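Local coordinates for methionine-binding protein (Coxiella burnetii, PDB 3TQW), which probably serves an ABC transporter as its substrate-binding lipoprotein, holding methionine in the cleft between two alpha/beta lobes, at residues 36-41 / 51-56; 43-48 / 62-67; 97-102 / 166-171; 105-110 / 119-124; 175-180 / 231-236. All coordinates share one frame; numbering follows the deposited sequence. Where two conformers were deposited one is given.

The five contacts illustrate how a two-lobed binding protein is built around its ligand, some at the pocket and others in the cores of the lobes. Contacts 1 and 2 belong to the lobe built on the six-stranded sheet; their centres lie about 10 Å apart, a hydrogen bond from N56 to N45 joins them, and both touch the bound methionine. Contacts 3 and 4 sit in the five-stranded lobe, about 11 Å apart between centres, and share backbone bonds between strands 104-108 and 168-171. Y63 of contact 2 meets D110 of contact 4 near the ligand, while contact 5 reaches contact 1 through Y175 and Y41, with the side chain of F233 about 8 Å from the methionine.

Contact 1 (36-41 / 51-56); sequences ITFSDY and GSVDAN. With MET (methionine), chain C.
V53, which packs against I36 and F38, has its carbonyl O bonded to R204 NH1, and its N donates to A47 O. So anchored, the residue offers one methyl to strand 33-38. With chi1 at -60°, CG1 lies anti to the carbonyl carbon and is the branch that does all the touching. V53 CG1 comes within 3.8 Å of I36 CB, and the two side chains slide past one another in opposite directions. The same methyl meets the F38 ring at its edge, near the ring plane, with V53 CG1 4.1 Å from F38 CZ, and it therefore sits against both strand residues.

Where strand 33-38 runs out into a loop, Y41 serves the ligand instead. The methyl CE of the bound methionine stands 3.4 Å above the ring plane of Y41 and over its centre, an arrangement that fits a CH-pi contact. The ring's far end is secured by a hydrogen bond between its hydroxyl group and N174 OD1, which should help to keep this face presented to the ligand. On the other segment, N56 ND2 bonds to N45 OD1 and more weakly to P44 O.

Strand 33-38 is an outermost strand of the six-stranded sheet, beside strand 5-10. The chain passes through helix 44-49, ended at G51 by a Schellman motif, to reach parallel strand 55-60, making a beta-alpha-beta crossover; P44 and A47 of that helix rest on F38.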
# COMPACT_ATOMS: atom_id res chain seq x y z
N ILE A 36 13.25 -8.69 -7.71
CA ILE A 36 12.96 -8.02 -8.97
C ILE A 36 12.08 -6.80 -8.70
O ILE A 36 10.94 -6.94 -8.24
CB ILE A 36 12.23 -8.97 -9.95
CG1 ILE A 36 13.00 -10.29 -10.08
CG2 ILE A 36 12.05 -8.30 -11.31
CD1 ILE A 36 14.44 -10.12 -10.54
N THR A 37 12.59 -5.60 -8.95
CA THR A 37 11.84 -4.39 -8.60
C THR A 37 10.99 -3.90 -9.77
O THR A 37 11.36 -4.07 -10.93
CB THR A 37 12.76 -3.24 -8.15
OG1 THR A 37 13.64 -2.89 -9.22
CG2 THR A 37 13.57 -3.62 -6.93
N PHE A 38 9.87 -3.29 -9.44
CA PHE A 38 8.96 -2.71 -10.42
C PHE A 38 8.64 -1.28 -10.01
O PHE A 38 8.97 -0.86 -8.90
CB PHE A 38 7.69 -3.56 -10.50
CG PHE A 38 7.93 -4.95 -10.98
CD1 PHE A 38 7.89 -5.25 -12.33
CD2 PHE A 38 8.22 -5.96 -10.08
CE1 PHE A 38 8.14 -6.53 -12.78
CE2 PHE A 38 8.47 -7.25 -10.53
CZ PHE A 38 8.42 -7.53 -11.88
N SER A 39 8.01 -0.53 -10.90
CA SER A 39 7.75 0.88 -10.65
C SER A 39 6.29 1.27 -10.90
O SER A 39 5.97 2.44 -11.11
CB SER A 39 8.66 1.76 -11.51
OG SER A 39 10.02 1.44 -11.30
N ASP A 40 5.41 0.27 -10.89
CA ASP A 40 3.98 0.52 -10.99
C ASP A 40 3.24 -0.62 -10.29
O ASP A 40 3.55 -1.79 -10.51
CB ASP A 40 3.55 0.60 -12.46
CG ASP A 40 2.15 1.16 -12.63
OD1 ASP A 40 1.23 0.73 -11.89
OD2 ASP A 40 1.96 2.02 -13.52
N TYR A 41 2.29 -0.26 -9.42
CA TYR A 41 1.45 -1.23 -8.73
C TYR A 41 0.86 -2.26 -9.70
O TYR A 41 0.64 -3.42 -9.34
CB TYR A 41 0.28 -0.52 -8.06
CG TYR A 41 0.55 0.18 -6.74
CD1 TYR A 41 1.72 -0.03 -6.02
CD2 TYR A 41 -0.40 1.04 -6.20
CE1 TYR A 41 1.94 0.62 -4.80
CE2 TYR A 41 -0.19 1.69 -5.00
CZ TYR A 41 0.97 1.47 -4.30
OH TYR A 41 1.14 2.13 -3.10
N GLY A 51 5.19 -15.71 -15.08
CA GLY A 51 6.32 -16.53 -14.66
C GLY A 51 7.62 -15.78 -14.49
O GLY A 51 8.65 -16.38 -14.15
N SER A 52 7.59 -14.46 -14.71
CA SER A 52 8.77 -13.60 -14.56
C SER A 52 9.29 -13.55 -13.12
O SER A 52 10.49 -13.41 -12.89
CB SER A 52 8.47 -12.18 -15.04
OG SER A 52 8.49 -12.12 -16.45
N VAL A 53 8.38 -13.63 -12.16
CA VAL A 53 8.74 -13.78 -10.75
C VAL A 53 7.94 -14.95 -10.18
O VAL A 53 6.97 -15.40 -10.79
CB VAL A 53 8.45 -12.50 -9.93
CG1 VAL A 53 9.24 -11.31 -10.47
CG2 VAL A 53 6.96 -12.20 -9.92
N ASP A 54 8.36 -15.44 -9.01
CA ASP A 54 7.72 -16.59 -8.38
C ASP A 54 6.82 -16.17 -7.22
O ASP A 54 5.99 -16.94 -6.74
CB ASP A 54 8.78 -17.56 -7.87
CG ASP A 54 9.70 -18.03 -8.98
OD1 ASP A 54 9.18 -18.48 -10.02
OD2 ASP A 54 10.94 -17.92 -8.82
N ALA A 55 7.01 -14.94 -6.76
CA ALA A 55 6.16 -14.35 -5.74
C ALA A 55 6.27 -12.85 -5.87
O ALA A 55 7.17 -12.34 -6.53
CB ALA A 55 6.60 -14.79 -4.35
N ASN A 56 5.35 -12.13 -5.23
CA ASN A 56 5.52 -10.70 -5.09
C ASN A 56 5.05 -10.24 -3.71
O ASN A 56 4.28 -10.92 -3.05
CB ASN A 56 4.87 -9.90 -6.24
CG ASN A 56 3.35 -10.02 -6.28
OD1 ASN A 56 2.67 -10.01 -5.25
ND2 ASN A 56 2.80 -10.11 -7.49
N MET C . 2.06 -0.83 0.08
CA MET C . 0.80 -0.23 -0.37
C MET C . -0.06 0.10 0.85
O MET C . -0.08 -0.66 1.81
CB MET C . 0.05 -1.20 -1.30
CG MET C . -1.26 -0.69 -1.89
SD MET C . -2.05 -1.91 -2.96
CE MET C . -0.85 -1.97 -4.29
OXT MET C . -0.75 1.13 0.90

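Contact 2 (43-48 / 62-67); sequences TPNEAL and PYLKAQ. With MET (methionine), chain C.
Just behind the methionine pocket, N45 in the first turn of helix 44-49 meets Q67 of helix 61-71, the helix that also carries the pocket residue Y63. The short helical segments lie 11.8 Å apart at their axes and cross at -64°, a wide spacing that two amide side chains and a water bridge. N45 ND2 donates to Q67 OE1 at 2.9 Å, moderately bent from straight with an N-H...O angle of 150°; the donor lies in the plane of the glutamine carbonyl, and the two amide planes are turned 58° apart. Q67 spans the distance with CG anti to its own N and an extended chain beyond.

Q67 OE1 takes a second hydrogen bond, of 2.7 Å, from a water that in turn accepts one from N45 N at 2.9 Å. N45 is thus tied to one glutamine oxygen twice, directly by its side chain and through water by its backbone. N45 ND2 also lies 3.9 Å from L64 CD1, and it approaches the Y63 ring at the edge, near its plane.

Y63 carries the contact into the site. Y63 CB is 3.5 Å from SD of the bound methionine, whose CE sits 3.6 Å above one face of the ring, offset to the rim.

N45 ND2 bonds to Q59 OE1 as well, which probably helps to position Q59, a pocket glutamine. With NE2 bonded to N42 O and OE1 accepting from N45 and the water, the Q67 amide is probably held in one flip.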
# COMPACT_ATOMS: atom_id res chain seq x y z
N THR A 43 1.91 -3.85 -12.21
CA THR A 43 2.81 -4.75 -12.94
C THR A 43 3.23 -6.07 -12.24
O THR A 43 3.28 -7.10 -12.90
CB THR A 43 4.05 -3.99 -13.48
OG1 THR A 43 3.59 -2.93 -14.34
CG2 THR A 43 4.93 -4.92 -14.31
N PRO A 44 3.57 -6.03 -10.94
CA PRO A 44 4.06 -7.28 -10.31
C PRO A 44 3.12 -8.50 -10.43
O PRO A 44 3.62 -9.62 -10.44
CB PRO A 44 4.26 -6.88 -8.85
CG PRO A 44 4.59 -5.41 -8.92
CD PRO A 44 3.70 -4.88 -10.03
N ASN A 45 1.81 -8.30 -10.49
CA ASN A 45 0.90 -9.43 -10.66
C ASN A 45 0.96 -10.01 -12.08
O ASN A 45 0.76 -11.20 -12.27
CB ASN A 45 -0.55 -9.07 -10.28
CG ASN A 45 -0.75 -8.98 -8.78
OD1 ASN A 45 -0.04 -9.62 -8.00
ND2 ASN A 45 -1.74 -8.18 -8.37
N GLU A 46 1.21 -9.16 -13.07
CA GLU A 46 1.41 -9.65 -14.43
C GLU A 46 2.70 -10.45 -14.47
O GLU A 46 2.76 -11.52 -15.08
CB GLU A 46 1.44 -8.51 -15.44
CG GLU A 46 1.79 -8.93 -16.87
CD GLU A 46 0.67 -9.69 -17.58
OE1 GLU A 46 -0.49 -9.66 -17.10
OE2 GLU A 46 0.94 -10.31 -18.63
N ALA A 47 3.73 -9.94 -13.80
CA ALA A 47 5.02 -10.65 -13.75
C ALA A 47 4.89 -12.00 -13.04
O ALA A 47 5.54 -12.98 -13.42
CB ALA A 47 6.07 -9.78 -13.07
N LEU A 48 4.05 -12.07 -12.02
CA LEU A 48 3.80 -13.32 -11.32
C LEU A 48 3.01 -14.28 -12.21
O LEU A 48 3.33 -15.47 -12.31
CB LEU A 48 3.04 -13.05 -10.02
CG LEU A 48 2.66 -14.24 -9.13
CD1 LEU A 48 3.89 -15.01 -8.65
CD2 LEU A 48 1.85 -13.73 -7.94
N PRO A 62 -7.52 -6.31 -1.01
CA PRO A 62 -8.48 -5.64 -1.89
C PRO A 62 -7.88 -5.27 -3.25
O PRO A 62 -8.56 -5.38 -4.27
CB PRO A 62 -8.84 -4.37 -1.11
CG PRO A 62 -8.65 -4.78 0.34
CD PRO A 62 -7.41 -5.64 0.30
N TYR A 63 -6.62 -4.85 -3.27
CA TYR A 63 -5.96 -4.59 -4.55
C TYR A 63 -5.85 -5.87 -5.38
O TYR A 63 -6.12 -5.87 -6.58
CB TYR A 63 -4.58 -3.97 -4.34
CG TYR A 63 -3.97 -3.48 -5.63
CD1 TYR A 63 -3.27 -4.35 -6.46
CD2 TYR A 63 -4.10 -2.16 -6.03
CE1 TYR A 63 -2.72 -3.91 -7.67
CE2 TYR A 63 -3.54 -1.70 -7.22
CZ TYR A 63 -2.86 -2.59 -8.04
OH TYR A 63 -2.31 -2.15 -9.22
N LEU A 64 -5.46 -6.97 -4.73
CA LEU A 64 -5.32 -8.25 -5.42
C LEU A 64 -6.65 -8.71 -6.01
O LEU A 64 -6.72 -9.10 -7.17
CB LEU A 64 -4.78 -9.31 -4.45
CG LEU A 64 -4.67 -10.73 -5.00
CD1 LEU A 64 -3.87 -10.73 -6.30
CD2 LEU A 64 -4.05 -11.66 -3.96
N LYS A 65 -7.69 -8.66 -5.19
CA LYS A 65 -9.03 -9.04 -5.64
C LYS A 65 -9.48 -8.17 -6.80
O LYS A 65 -10.07 -8.66 -7.76
CB LYS A 65 -10.03 -8.94 -4.48
CG LYS A 65 -9.77 -9.93 -3.36
CD LYS A 65 -10.72 -9.72 -2.19
CE LYS A 65 -10.50 -10.76 -1.09
NZ LYS A 65 -11.33 -10.49 0.12
N ALA A 66 -9.19 -6.87 -6.73
CA ALA A 66 -9.59 -5.97 -7.80
C ALA A 66 -8.88 -6.29 -9.12
O ALA A 66 -9.51 -6.36 -10.17
CB ALA A 66 -9.38 -4.51 -7.39
N GLN A 67 -7.56 -6.50 -9.06
CA GLN A 67 -6.83 -6.81 -10.29
C GLN A 67 -7.16 -8.20 -10.84
O GLN A 67 -7.13 -8.41 -12.06
CB GLN A 67 -5.31 -6.61 -10.16
CG GLN A 67 -4.64 -6.54 -11.54
CD GLN A 67 -3.17 -6.15 -11.52
OE1 GLN A 67 -2.44 -6.46 -10.58
NE2 GLN A 67 -2.72 -5.49 -12.60
N MET C . 2.06 -0.83 0.08
CA MET C . 0.80 -0.23 -0.37
C MET C . -0.06 0.10 0.85
O MET C . -0.08 -0.66 1.81
CB MET C . 0.05 -1.20 -1.30
CG MET C . -1.26 -0.69 -1.89
SD MET C . -2.05 -1.91 -2.96
CE MET C . -0.85 -1.97 -4.29
OXT MET C . -0.75 1.13 0.90
O HOH W 1 0.20 -5.95 -10.38

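Contact 3 (97-102 / 166-171); sequences TQLKTG and VDLAAI
Apolar packing carries this contact, and L99 supplies one whole side of it. Its two methyls divide the work. L99 CD2 rests 3.8 Å from D167 CB, against the aliphatic base of that acidic side chain, while L99 CD1 faces L168 CD2 at a looser 4.3 Å. The reach of the leucine follows from its first torsion: CG lies anti to the carbonyl carbon (chi1 -79°), and this carries the branched end over to the beginning of strand 168-171. I93 and I105 also touch L99, so the side chain is buried in a small hydrophobic cluster to which L168, itself in contact with I105, belongs.

Polar interactions lie beside that cluster; no hydrogen bond crosses between the two segments. The carboxylate of D167 is directed to the next strand, where OD2 accepts a hydrogen bond from K104 N, and this anchors the residue whose CB supports the leucine. K100 is of opposite charge, yet K100 NZ stays 6.7 Å from D167 OD1; any attraction would be at long range. Two carbonyls are taken by side chains of other loops: L99 O by K147 NZ, and D167 O by S90 OG.

Backbone pairing then fixes the strand. L168 and A170 both bond to the backbone of A106, the register of two parallel neighbours. A loop leading into one parallel strand thus packs against the start of the next, at the end of the inner strands of the five-stranded sheet in a periplasmic binding-protein fold; the L99 cluster lies well away from the ligand.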
# COMPACT_ATOMS: atom_id res chain seq x y z
N THR A 97 -9.38 21.34 9.75
CA THR A 97 -10.40 22.38 9.78
C THR A 97 -10.06 23.57 8.89
O THR A 97 -10.93 24.34 8.50
CB THR A 97 -10.69 22.88 11.22
OG1 THR A 97 -9.47 23.27 11.86
CG2 THR A 97 -11.35 21.78 12.04
N GLN A 98 -8.78 23.72 8.55
CA GLN A 98 -8.33 24.82 7.70
C GLN A 98 -8.82 24.73 6.25
O GLN A 98 -8.71 25.70 5.50
CB GLN A 98 -6.81 24.94 7.72
CG GLN A 98 -6.21 25.20 9.10
CD GLN A 98 -4.71 25.38 9.06
OE1 GLN A 98 -3.98 24.49 8.62
NE2 GLN A 98 -4.23 26.54 9.51
N LEU A 99 -9.34 23.58 5.85
CA LEU A 99 -9.79 23.40 4.47
C LEU A 99 -10.85 24.42 4.10
O LEU A 99 -11.84 24.59 4.81
CB LEU A 99 -10.34 21.99 4.25
CG LEU A 99 -9.30 20.89 4.06
CD1 LEU A 99 -9.97 19.53 4.02
CD2 LEU A 99 -8.49 21.14 2.79
N LYS A 100 -10.65 25.10 2.98
CA LYS A 100 -11.63 26.05 2.48
C LYS A 100 -12.67 25.34 1.63
O LYS A 100 -12.47 24.20 1.20
CB LYS A 100 -10.95 27.14 1.64
CG LYS A 100 -9.92 27.96 2.41
CD LYS A 100 -9.07 28.80 1.47
CE LYS A 100 -7.98 29.55 2.22
NZ LYS A 100 -7.00 30.19 1.29
N THR A 101 -13.79 26.01 1.40
CA THR A 101 -14.83 25.49 0.52
C THR A 101 -14.26 25.28 -0.87
O THR A 101 -13.58 26.15 -1.41
CB THR A 101 -16.02 26.46 0.45
OG1 THR A 101 -16.55 26.66 1.77
CG2 THR A 101 -17.11 25.92 -0.46
N GLY A 102 -14.53 24.12 -1.45
CA GLY A 102 -14.06 23.81 -2.79
C GLY A 102 -12.59 23.42 -2.87
O GLY A 102 -12.01 23.42 -3.95
N VAL A 166 -2.65 20.68 -4.73
CA VAL A 166 -3.86 20.33 -4.01
C VAL A 166 -3.72 20.72 -2.55
O VAL A 166 -2.62 21.01 -2.08
CB VAL A 166 -4.18 18.83 -4.11
CG1 VAL A 166 -4.36 18.43 -5.58
CG2 VAL A 166 -3.08 18.00 -3.45
N ASP A 167 -4.84 20.74 -1.84
CA ASP A 167 -4.84 21.16 -0.45
C ASP A 167 -4.58 20.01 0.51
O ASP A 167 -4.19 20.23 1.65
CB ASP A 167 -6.16 21.86 -0.13
CG ASP A 167 -6.41 23.04 -1.04
OD1 ASP A 167 -5.69 24.04 -0.89
OD2 ASP A 167 -7.30 22.96 -1.91
N LEU A 168 -4.81 18.79 0.03
CA LEU A 168 -4.72 17.59 0.86
C LEU A 168 -4.62 16.38 -0.05
O LEU A 168 -5.26 16.33 -1.10
CB LEU A 168 -5.97 17.46 1.73
CG LEU A 168 -5.93 16.45 2.88
CD1 LEU A 168 -4.99 16.95 3.97
CD2 LEU A 168 -7.33 16.20 3.44
N ALA A 169 -3.82 15.39 0.34
CA ALA A 169 -3.71 14.17 -0.46
C ALA A 169 -3.62 12.94 0.42
O ALA A 169 -2.93 12.94 1.44
CB ALA A 169 -2.50 14.26 -1.40
N ALA A 170 -4.34 11.90 0.02
CA ALA A 170 -4.20 10.58 0.64
C ALA A 170 -3.11 9.85 -0.13
O ALA A 170 -3.23 9.64 -1.33
CB ALA A 170 -5.52 9.82 0.54
N ILE A 171 -2.04 9.48 0.56
CA ILE A 171 -0.87 8.90 -0.11
C ILE A 171 -0.46 7.57 0.52
O ILE A 171 -0.35 7.46 1.74
CB ILE A 171 0.33 9.87 -0.05
CG1 ILE A 171 -0.08 11.26 -0.58
CG2 ILE A 171 1.54 9.31 -0.82
CD1 ILE A 171 1.04 12.29 -0.56

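Contact 4 (105-110 / 119-124); sequences IAVPSD and LLLEKA
Strand 104-108 and the last turns of helix 111-123 stand with I105 and L121 as their nearest backbone pair, 9.2 Å between CA atoms, a gap bridged by side chains. L121 is the helix residue that reaches the strand. Its CG lies anti to the carbonyl carbon (chi1 -64°), which presents both methyls to the sheet. L121 CD2 meets I105 CG2 at 3.7 Å, and L121 CD1 is 4.0 Å from I105 CG2. L121 CD1 also touches V107 CG1 at 4.1 Å. Isoleucine and leucine slide past each other in opposite directions, whereas the valine lies at a slant to the leucine; the helix residue thereby spans two strand residues that share a face of the sheet. A106, between them, points away and packs on L159 and L154 instead.

I151 of the neighbouring strand 150-154 touches I105, V107 and L121 alike, and L88 of strand 87-89 adds to the cover of L121. All three side chains of the contact are buried.

At the other end of the helix, D110 occupies the N-cap, its side chain capping a backbone N of the first turn and its OD2 bonded to N113 ND2. This is a beta-alpha unit of the second lobe: a parallel strand leads through a short loop into a helix packed on a face of the sheet, and the first two turns of that helix contribute N113 and R116 to the methionine pocket.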
# COMPACT_ATOMS: atom_id res chain seq x y z
N ILE A 105 -8.81 17.74 -3.05
CA ILE A 105 -8.25 16.61 -2.33
C ILE A 105 -7.86 15.53 -3.33
O ILE A 105 -8.70 15.04 -4.07
CB ILE A 105 -9.29 15.99 -1.37
CG1 ILE A 105 -10.02 17.07 -0.57
CG2 ILE A 105 -8.62 14.99 -0.45
CD1 ILE A 105 -9.18 17.70 0.51
N ALA A 106 -6.58 15.17 -3.35
CA ALA A 106 -6.10 14.14 -4.27
C ALA A 106 -6.18 12.77 -3.62
O ALA A 106 -5.86 12.61 -2.44
CB ALA A 106 -4.69 14.44 -4.73
N VAL A 107 -6.62 11.78 -4.40
CA VAL A 107 -6.69 10.39 -3.95
C VAL A 107 -6.16 9.48 -5.06
O VAL A 107 -6.14 9.89 -6.23
CB VAL A 107 -8.13 9.98 -3.63
CG1 VAL A 107 -8.72 10.86 -2.53
CG2 VAL A 107 -8.99 10.07 -4.90
N PRO A 108 -5.71 8.27 -4.72
CA PRO A 108 -5.28 7.30 -5.74
C PRO A 108 -6.43 7.00 -6.70
O PRO A 108 -7.58 7.09 -6.28
CB PRO A 108 -4.93 6.05 -4.93
CG PRO A 108 -4.65 6.55 -3.54
CD PRO A 108 -5.59 7.71 -3.35
N SER A 109 -6.11 6.64 -7.95
CA SER A 109 -7.13 6.44 -8.99
C SER A 109 -7.47 4.97 -9.25
O SER A 109 -8.44 4.68 -9.93
CB SER A 109 -6.67 7.09 -10.29
OG SER A 109 -5.48 6.46 -10.76
N ASP A 110 -6.67 4.05 -8.72
CA ASP A 110 -7.01 2.63 -8.83
C ASP A 110 -8.14 2.31 -7.86
O ASP A 110 -8.20 2.87 -6.77
CB ASP A 110 -5.78 1.77 -8.54
CG ASP A 110 -5.33 1.88 -7.10
OD1 ASP A 110 -4.63 2.86 -6.77
OD2 ASP A 110 -5.68 0.99 -6.30
N LEU A 119 -12.70 6.33 2.28
CA LEU A 119 -13.02 5.88 3.63
C LEU A 119 -12.25 6.68 4.66
O LEU A 119 -12.77 6.99 5.73
CB LEU A 119 -12.75 4.39 3.78
CG LEU A 119 -13.81 3.46 3.19
CD1 LEU A 119 -13.30 2.03 3.10
CD2 LEU A 119 -15.10 3.53 4.01
N LEU A 120 -11.00 7.01 4.34
CA LEU A 120 -10.16 7.81 5.23
C LEU A 120 -10.65 9.25 5.32
O LEU A 120 -10.60 9.87 6.39
CB LEU A 120 -8.69 7.76 4.77
CG LEU A 120 -7.64 8.51 5.58
CD1 LEU A 120 -7.64 8.08 7.04
CD2 LEU A 120 -6.25 8.31 4.98
N LEU A 121 -11.12 9.81 4.20
CA LEU A 121 -11.69 11.15 4.21
C LEU A 121 -12.96 11.19 5.06
O LEU A 121 -13.29 12.20 5.67
CB LEU A 121 -12.00 11.64 2.79
CG LEU A 121 -10.82 11.83 1.85
CD1 LEU A 121 -11.31 12.12 0.44
CD2 LEU A 121 -9.91 12.95 2.35
N GLU A 122 -13.67 10.06 5.09
CA GLU A 122 -14.86 9.94 5.92
C GLU A 122 -14.48 9.85 7.39
O GLU A 122 -15.12 10.45 8.25
CB GLU A 122 -15.68 8.72 5.50
CG GLU A 122 -16.97 8.56 6.27
CD GLU A 122 -17.80 7.40 5.76
OE1 GLU A 122 -17.27 6.27 5.67
OE2 GLU A 122 -18.99 7.62 5.46
N LYS A 123 -13.42 9.11 7.68
CA LYS A 123 -12.89 9.02 9.04
C LYS A 123 -12.49 10.42 9.49
O LYS A 123 -12.68 10.79 10.65
CB LYS A 123 -11.68 8.08 9.07
CG LYS A 123 -10.99 7.94 10.42
CD LYS A 123 -9.75 7.07 10.28
CE LYS A 123 -8.98 6.96 11.58
NZ LYS A 123 -9.80 6.30 12.63
N ALA A 124 -11.94 11.20 8.55
CA ALA A 124 -11.55 12.58 8.81
C ALA A 124 -12.75 13.52 8.99
O ALA A 124 -12.58 14.71 9.23
CB ALA A 124 -10.64 13.09 7.70

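Contact 5 (175-180 / 231-236); sequences YAIPAG and KIFGDG
I177 and F233 make the closest approach here, joining the Schellman-type turn that ends helix 173-176 to the last turn of helix 223-233. I177 CD1 lies 3.4 Å from F233 CD1 and 3.8 Å from F233 CE1; it comes in obliquely to the ring, and the two side chains cross at about a right angle. I177 CD1 is also 4.0 Å from I232 O, close to the backbone as well as to the ring. A first torsion of -75° with chi2 at 171° stretches the longer branch of I177 out, which is how CD1 gets there.

The next shell holds the ring in place. CG2 of I232 stands 3.5 Å above one face of F233, offset to the rim. P13, the first residue of helix 13-29, touches I177, I232 and F233 together, and the ring of Y84, a pocket residue, meets that of F233 with the planes at about 50°. F233 is thus placed behind the methionine site as a second-shell aromatic. Y175, two residues before I177, meets the ring of Y41, a pocket residue.

Farther out, the two helix ends are shaped by glycines of positive phi. G180 is the C-prime residue of the Schellman motif, G180 N being bonded to I177 O at 2.9 Å. G234 breaks the second helix, after which the chain folds back and G236 N bonds to F233 O at 2.8 Å.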
# COMPACT_ATOMS: atom_id res chain seq x y z
N TYR A 175 4.94 5.42 -1.06
CA TYR A 175 5.22 6.59 -1.90
C TYR A 175 5.49 7.85 -1.07
O TYR A 175 6.26 8.72 -1.48
CB TYR A 175 4.09 6.83 -2.91
CG TYR A 175 4.07 5.82 -4.04
CD1 TYR A 175 5.21 5.56 -4.79
CD2 TYR A 175 2.92 5.10 -4.33
CE1 TYR A 175 5.20 4.62 -5.81
CE2 TYR A 175 2.90 4.16 -5.36
CZ TYR A 175 4.04 3.93 -6.09
OH TYR A 175 4.02 2.99 -7.10
N ALA A 176 4.85 7.95 0.09
CA ALA A 176 5.06 9.09 0.97
C ALA A 176 6.50 9.16 1.48
O ALA A 176 7.11 10.23 1.50
CB ALA A 176 4.09 9.04 2.14
N ILE A 177 7.04 8.02 1.89
CA ILE A 177 8.36 8.01 2.52
C ILE A 177 9.48 8.53 1.62
O ILE A 177 10.23 9.41 2.03
CB ILE A 177 8.69 6.63 3.12
CG1 ILE A 177 7.89 6.45 4.41
CG2 ILE A 177 10.19 6.50 3.39
CD1 ILE A 177 7.97 5.05 5.00
N PRO A 178 9.58 8.03 0.38
CA PRO A 178 10.62 8.55 -0.51
C PRO A 178 10.44 10.04 -0.79
O PRO A 178 11.39 10.70 -1.22
CB PRO A 178 10.41 7.75 -1.81
CG PRO A 178 9.62 6.55 -1.41
CD PRO A 178 8.77 6.97 -0.26
N ALA A 179 9.24 10.57 -0.56
CA ALA A 179 8.99 11.99 -0.82
C ALA A 179 9.33 12.85 0.40
O ALA A 179 9.08 14.05 0.41
CB ALA A 179 7.55 12.22 -1.25
N GLY A 180 9.91 12.23 1.43
CA GLY A 180 10.26 12.95 2.64
C GLY A 180 9.09 13.13 3.59
O GLY A 180 9.17 13.92 4.53
N LYS A 231 13.15 0.58 11.62
CA LYS A 231 14.09 1.61 11.18
C LYS A 231 13.61 2.31 9.90
O LYS A 231 13.81 3.51 9.73
CB LYS A 231 15.49 1.02 10.96
CG LYS A 231 16.11 0.35 12.20
CD LYS A 231 17.61 0.23 12.04
CE LYS A 231 18.21 -0.94 12.83
NZ LYS A 231 17.48 -1.26 14.09
N ILE A 232 12.98 1.55 9.01
CA ILE A 232 12.55 2.08 7.72
C ILE A 232 11.22 2.83 7.82
O ILE A 232 11.06 3.90 7.24
CB ILE A 232 12.45 0.96 6.66
CG1 ILE A 232 13.81 0.29 6.45
CG2 ILE A 232 11.90 1.50 5.35
CD1 ILE A 232 13.72 -1.08 5.81
N PHE A 233 10.27 2.27 8.57
CA PHE A 233 8.90 2.77 8.60
C PHE A 233 8.45 3.35 9.95
O PHE A 233 7.40 3.99 10.03
CB PHE A 233 7.92 1.65 8.21
CG PHE A 233 8.12 1.12 6.82
CD1 PHE A 233 7.59 1.78 5.73
CD2 PHE A 233 8.82 -0.06 6.61
CE1 PHE A 233 7.77 1.29 4.44
CE2 PHE A 233 9.00 -0.56 5.33
CZ PHE A 233 8.47 0.12 4.24
N GLY A 234 9.23 3.10 10.99
CA GLY A 234 8.82 3.47 12.33
C GLY A 234 7.44 2.90 12.63
O GLY A 234 7.14 1.76 12.25
N ASP A 235 6.60 3.70 13.29
CA ASP A 235 5.23 3.29 13.60
C ASP A 235 4.36 3.16 12.35
O ASP A 235 3.19 2.80 12.45
CB ASP A 235 4.59 4.27 14.58
CG ASP A 235 5.31 4.31 15.92
OD1 ASP A 235 5.99 3.31 16.26
OD2 ASP A 235 5.19 5.33 16.63
N GLY A 236 4.92 3.47 11.19
CA GLY A 236 4.18 3.44 9.94
C GLY A 236 3.99 2.04 9.39
O GLY A 236 3.26 1.85 8.42